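Local coordinates for ABC transporter, substrate binding protein (Mannopine) (Agrobacterium fabrum, PDB 5L9S) that serves as the periplasmic solute-binding protein of an ABC transporter, probably capturing the opine mannopine for uptake, at residues A[140-145]-A[186-191]; A[108-113]-A[209-214]. One frame throughout, in Å; residues are numbered along the deposited sequence.

Contact 1 (A[140-145]-A[186-191]); sequences RSFPNF and QVWWRT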
# COMPACT_ATOMS: atom_id res chain seq x y z
N ARG A 140 18.51 -14.53 3.52
CA ARG A 140 17.65 -13.37 3.25
C ARG A 140 16.46 -13.79 2.38
O ARG A 140 16.46 -14.85 1.76
CB ARG A 140 18.37 -12.15 2.61
CG ARG A 140 19.75 -11.74 3.12
CD ARG A 140 19.78 -10.97 4.41
NE ARG A 140 20.30 -11.84 5.45
CZ ARG A 140 21.04 -11.50 6.49
NH1 ARG A 140 21.38 -10.24 6.68
NH2 ARG A 140 21.46 -12.42 7.33
N SER A 141 15.45 -12.95 2.33
CA SER A 141 14.25 -13.15 1.52
C SER A 141 13.76 -11.83 0.96
O SER A 141 13.71 -10.84 1.69
CB SER A 141 13.15 -13.84 2.33
OG SER A 141 11.95 -13.93 1.58
N PHE A 142 13.44 -11.81 -0.33
CA PHE A 142 12.90 -10.62 -0.99
C PHE A 142 11.76 -11.06 -1.85
O PHE A 142 11.83 -12.17 -2.37
CB PHE A 142 13.93 -9.96 -1.91
CG PHE A 142 14.91 -9.01 -1.28
CD1 PHE A 142 14.50 -7.76 -0.82
CD2 PHE A 142 16.26 -9.33 -1.20
CE1 PHE A 142 15.41 -6.87 -0.25
CE2 PHE A 142 17.17 -8.44 -0.62
CZ PHE A 142 16.74 -7.21 -0.16
N PRO A 143 10.73 -10.21 -2.10
CA PRO A 143 9.68 -10.62 -3.05
C PRO A 143 10.22 -10.71 -4.47
O PRO A 143 11.16 -10.01 -4.86
CB PRO A 143 8.63 -9.52 -2.95
CG PRO A 143 9.33 -8.35 -2.40
CD PRO A 143 10.48 -8.85 -1.57
N ASN A 144 9.65 -11.61 -5.22
CA ASN A 144 9.96 -11.79 -6.62
C ASN A 144 8.66 -11.78 -7.41
O ASN A 144 8.16 -12.80 -7.88
CB ASN A 144 10.83 -13.03 -6.90
CG ASN A 144 10.99 -13.33 -8.37
OD1 ASN A 144 11.26 -12.44 -9.20
ND2 ASN A 144 10.75 -14.58 -8.73
N PHE A 145 8.07 -10.59 -7.44
CA PHE A 145 6.92 -10.28 -8.26
C PHE A 145 7.45 -9.26 -9.26
O PHE A 145 8.56 -8.73 -9.06
CB PHE A 145 5.67 -9.84 -7.46
CG PHE A 145 5.83 -9.06 -6.18
CD1 PHE A 145 6.54 -7.86 -6.15
CD2 PHE A 145 5.16 -9.46 -5.02
CE1 PHE A 145 6.62 -7.11 -4.98
CE2 PHE A 145 5.24 -8.70 -3.85
CZ PHE A 145 5.96 -7.53 -3.85
N GLN A 186 17.88 -16.91 -0.16
CA GLN A 186 17.43 -18.30 -0.35
C GLN A 186 15.95 -18.36 -0.73
O GLN A 186 15.50 -19.36 -1.29
CB GLN A 186 17.68 -19.16 0.91
CG GLN A 186 19.10 -19.09 1.51
CD GLN A 186 20.19 -19.81 0.76
OE1 GLN A 186 21.24 -19.23 0.48
NE2 GLN A 186 20.00 -21.09 0.51
N VAL A 187 15.19 -17.28 -0.41
CA VAL A 187 13.76 -17.20 -0.67
C VAL A 187 13.42 -15.99 -1.55
O VAL A 187 13.69 -14.84 -1.18
CB VAL A 187 12.92 -17.24 0.66
CG1 VAL A 187 11.42 -17.03 0.41
CG2 VAL A 187 13.15 -18.54 1.45
N TRP A 188 12.80 -16.24 -2.70
CA TRP A 188 12.30 -15.22 -3.61
C TRP A 188 10.81 -15.46 -3.67
O TRP A 188 10.32 -16.17 -4.54
CB TRP A 188 12.93 -15.36 -4.99
CG TRP A 188 14.37 -14.95 -5.06
CD1 TRP A 188 15.44 -15.78 -5.24
CD2 TRP A 188 14.89 -13.61 -5.03
NE1 TRP A 188 16.60 -15.04 -5.31
CE2 TRP A 188 16.29 -13.70 -5.21
CE3 TRP A 188 14.31 -12.34 -4.92
CZ2 TRP A 188 17.12 -12.58 -5.22
CZ3 TRP A 188 15.13 -11.22 -4.96
CH2 TRP A 188 16.52 -11.35 -5.10
N TRP A 189 10.09 -14.94 -2.66
CA TRP A 189 8.64 -15.16 -2.53
C TRP A 189 7.79 -14.41 -3.57
O TRP A 189 7.94 -13.21 -3.78
CB TRP A 189 8.15 -14.89 -1.10
CG TRP A 189 8.27 -13.46 -0.60
CD1 TRP A 189 9.30 -12.95 0.14
CD2 TRP A 189 7.27 -12.44 -0.65
NE1 TRP A 189 9.00 -11.67 0.53
CE2 TRP A 189 7.77 -11.33 0.05
CE3 TRP A 189 6.00 -12.34 -1.26
CZ2 TRP A 189 7.06 -10.12 0.15
CZ3 TRP A 189 5.29 -11.15 -1.14
CH2 TRP A 189 5.82 -10.06 -0.45
N ARG A 190 6.86 -15.13 -4.20
CA ARG A 190 5.97 -14.52 -5.18
C ARG A 190 4.62 -14.17 -4.53
O ARG A 190 3.98 -13.18 -4.91
CB ARG A 190 5.83 -15.42 -6.42
CG ARG A 190 5.27 -14.68 -7.62
CD ARG A 190 5.81 -15.16 -8.96
NE ARG A 190 6.15 -14.03 -9.82
CZ ARG A 190 5.26 -13.23 -10.43
NH1 ARG A 190 3.96 -13.43 -10.27
NH2 ARG A 190 5.68 -12.23 -11.19
N THR A 191 4.25 -14.95 -3.50
CA THR A 191 3.01 -14.85 -2.71
C THR A 191 3.32 -14.59 -1.23
O THR A 191 4.38 -14.97 -0.74
CB THR A 191 2.27 -16.21 -2.89
OG1 THR A 191 1.99 -16.43 -4.27
CG2 THR A 191 0.98 -16.32 -2.13
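Arg140 starts the parallel pairing of strands 140-143 and 185-189: its carbonyl O accepts the N-H of Gln186 at 3.2 Å, while its guanidinium turns away to the carbonyls of Met130, Phe136 and Gly138. Ser141 pairs with Val187, and both side chains emerge on the same face of the sheet. The serine OG, anti to its own N (chi1 175°), makes a weak bond to Val187 O and also lies in the plane of the Trp189 indole, at its edge, 3.2 Å from CD1. Phe142 N takes the same carbonyl, Val187 O, in a bond of 3.2 Å with an N-H...O angle of 154°. On the other face, Phe142 CB rests on Trp188 CZ3. Pro143 returns to the Trp189 side and covers the indole: its CB lies over the six-membered ring, 3.6 Å from the centroid, a CH-pi contact. Two residues on from Phe142, Asn144 N reaches Trp189 O at 2.7 Å, from above the carbonyl plane. Asn144 CB packs on Trp188 CB. Phe145 points the edge of its ring at the indole face of Trp189 in an offset edge-to-face pair, planes at 87°, and the Arg190 guanidinium lies with one face over Phe145 CA while its NH2 is salt-bridged to Asp146. Strand 206-210 flanks strand 140-143 in the mixed sheet of this periplasmic binding protein fold, and its Gln208 O accepts Trp189 NE1; helix 192-200 packs on the Val187 and Trp189 side chains, helix 149-158 on Phe142, Pro143 and Phe145.

Contact 2 (A[108-113]-A[209-214]); sequences STSTLL and IWLTRA
Ser110 and Leu211 meet where strand 206-210 turns into helix 211-219, at the end of an antiparallel pairing with the long strand 103-116. This strand-to-helix junction belongs to a mixed sheet of the periplasmic binding protein fold. Three backbone bonds tie the segments together. Leu112 and Ile209 form a hydrogen-bonded pair: Leu112 N-H donates a hydrogen bond to Ile209 O at 3.0 Å, and Ile209 N-H donates one to Leu112 O, also at 3.0 Å, so both N-H groups and both carbonyls of the pair are satisfied. Thr111 and Trp210 are the adjoining non-hydrogen-bonded pair, their alpha carbons 4.4 Å apart. The backbone of Thr111 instead bonds to Phe232 on the other neighbour, strand 224-240.

The third bond crosses into the helix. Leu211, its first residue, sends its N-H to Ser110 O over 3.0 Å at 168°, a nearly linear donor that nevertheless sits 42° out of the carbonyl plane. This gives a first-turn N-H, which has no partner within the helix, an acceptor from the neighbouring strand. Trp210, at the N-cap position, puts its carbonyl to work on Ala214 N, with a weaker second bond from Arg213 N. The Arg213 guanidinium forms a salt bridge with Asp193.

Side chains add apolar contact beside these bonds. Leu211 CB lies 3.9 Å from Ser110 CB. With CG anti to the backbone N (chi1 -174°), Leu211 extends CD1 to 4.1 Å from Leu112 CD2. On the other face, Thr111 and Trp210 run side by side, and Thr111 OG1 comes to the indole edge, in its plane, 3.5 Å from Trp210 CD1.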
# COMPACT_ATOMS: atom_id res chain seq x y z
N SER A 108 -3.25 2.46 3.62
CA SER A 108 -1.93 2.05 3.13
C SER A 108 -1.38 0.84 3.88
O SER A 108 -1.70 0.59 5.04
CB SER A 108 -0.94 3.22 3.13
OG SER A 108 -1.27 4.25 2.22
N THR A 109 -0.56 0.08 3.20
CA THR A 109 -0.01 -1.13 3.73
C THR A 109 1.50 -0.99 3.69
O THR A 109 2.04 -0.25 2.86
CB THR A 109 -0.68 -2.32 3.00
OG1 THR A 109 -1.94 -2.52 3.64
CG2 THR A 109 0.08 -3.61 3.13
N SER A 110 2.18 -1.66 4.61
CA SER A 110 3.62 -1.60 4.70
C SER A 110 4.31 -2.85 4.16
O SER A 110 3.79 -3.96 4.25
CB SER A 110 4.05 -1.35 6.14
OG SER A 110 3.65 -0.07 6.61
N THR A 111 5.48 -2.64 3.57
CA THR A 111 6.40 -3.67 3.09
C THR A 111 7.65 -3.25 3.85
O THR A 111 8.11 -2.13 3.71
CB THR A 111 6.58 -3.70 1.55
OG1 THR A 111 5.31 -3.80 0.91
CG2 THR A 111 7.40 -4.88 1.09
N LEU A 112 8.10 -4.09 4.76
CA LEU A 112 9.20 -3.73 5.62
C LEU A 112 10.17 -4.87 5.89
O LEU A 112 9.96 -6.00 5.45
CB LEU A 112 8.67 -3.16 6.97
CG LEU A 112 7.41 -3.75 7.64
CD1 LEU A 112 7.52 -5.26 7.91
CD2 LEU A 112 7.15 -3.04 8.91
N LEU A 113 11.20 -4.55 6.67
CA LEU A 113 12.22 -5.44 7.13
C LEU A 113 11.66 -6.19 8.32
O LEU A 113 11.28 -5.58 9.32
CB LEU A 113 13.46 -4.61 7.54
CG LEU A 113 14.61 -5.37 8.23
CD1 LEU A 113 15.25 -6.34 7.32
CD2 LEU A 113 15.63 -4.42 8.71
N ILE A 209 9.15 -8.38 3.78
CA ILE A 209 7.82 -9.01 3.67
C ILE A 209 6.72 -7.98 3.94
O ILE A 209 7.03 -6.83 4.25
CB ILE A 209 7.68 -10.30 4.52
CG1 ILE A 209 7.62 -10.00 6.02
CG2 ILE A 209 8.79 -11.33 4.18
CD1 ILE A 209 7.25 -11.22 6.90
N TRP A 210 5.44 -8.36 3.77
CA TRP A 210 4.34 -7.45 4.06
C TRP A 210 4.07 -7.45 5.57
O TRP A 210 4.06 -8.53 6.19
CB TRP A 210 3.04 -7.86 3.33
CG TRP A 210 3.05 -7.79 1.83
CD1 TRP A 210 3.54 -6.78 1.04
CD2 TRP A 210 2.43 -8.73 0.93
NE1 TRP A 210 3.37 -7.09 -0.29
CE2 TRP A 210 2.67 -8.27 -0.39
CE3 TRP A 210 1.74 -9.95 1.11
CZ2 TRP A 210 2.21 -8.96 -1.52
CZ3 TRP A 210 1.26 -10.62 -0.01
CH2 TRP A 210 1.52 -10.14 -1.31
N LEU A 211 3.82 -6.27 6.16
CA LEU A 211 3.44 -6.15 7.58
C LEU A 211 2.25 -7.05 7.95
O LEU A 211 2.26 -7.65 9.02
CB LEU A 211 3.17 -4.70 7.98
CG LEU A 211 2.91 -4.40 9.47
CD1 LEU A 211 3.94 -5.05 10.38
CD2 LEU A 211 2.84 -2.92 9.71
N THR A 212 1.28 -7.20 7.05
CA THR A 212 0.10 -8.06 7.21
C THR A 212 0.49 -9.51 7.51
O THR A 212 -0.06 -10.13 8.43
CB THR A 212 -0.81 -7.91 5.97
OG1 THR A 212 -1.42 -6.62 6.05
CG2 THR A 212 -1.92 -8.96 5.89
N ARG A 213 1.46 -10.04 6.73
CA ARG A 213 1.95 -11.41 6.89
C ARG A 213 2.88 -11.56 8.11
O ARG A 213 2.86 -12.62 8.73
CB ARG A 213 2.61 -11.94 5.58
CG ARG A 213 1.78 -11.81 4.29
CD ARG A 213 0.30 -12.12 4.41
NE ARG A 213 -0.02 -13.53 4.19
CZ ARG A 213 -0.62 -14.03 3.11
NH1 ARG A 213 -0.89 -15.32 3.03
NH2 ARG A 213 -1.01 -13.22 2.13
N ALA A 214 3.63 -10.50 8.49
CA ALA A 214 4.48 -10.50 9.68
C ALA A 214 3.62 -10.52 10.94
O ALA A 214 3.94 -11.23 11.88
CB ALA A 214 5.38 -9.28 9.67

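Centred 13 Å apart, the two contacts belong to one sheet, in which strands 140-143 and 206-210 are parallel neighbours; the order across it is 185-189, 140-143, 206-210, 103-116. Along the chain contact 1 is nested: both of its segments fall within the 95 residues that separate the two halves of contact 2. They also touch directly through aromatic rings. Trp189 CH2 of contact 1 lies 3.6 Å from Trp210 CE2 of contact 2 in an edge-to-face pair, and Phe145 packs against the same indole. Parallel pairing thus passes into antiparallel pairing within the sheet of one lobe of the two-lobed binding-protein fold, whose long strands 103-116 and 224-240 probably run on toward the other lobe, as in relatives.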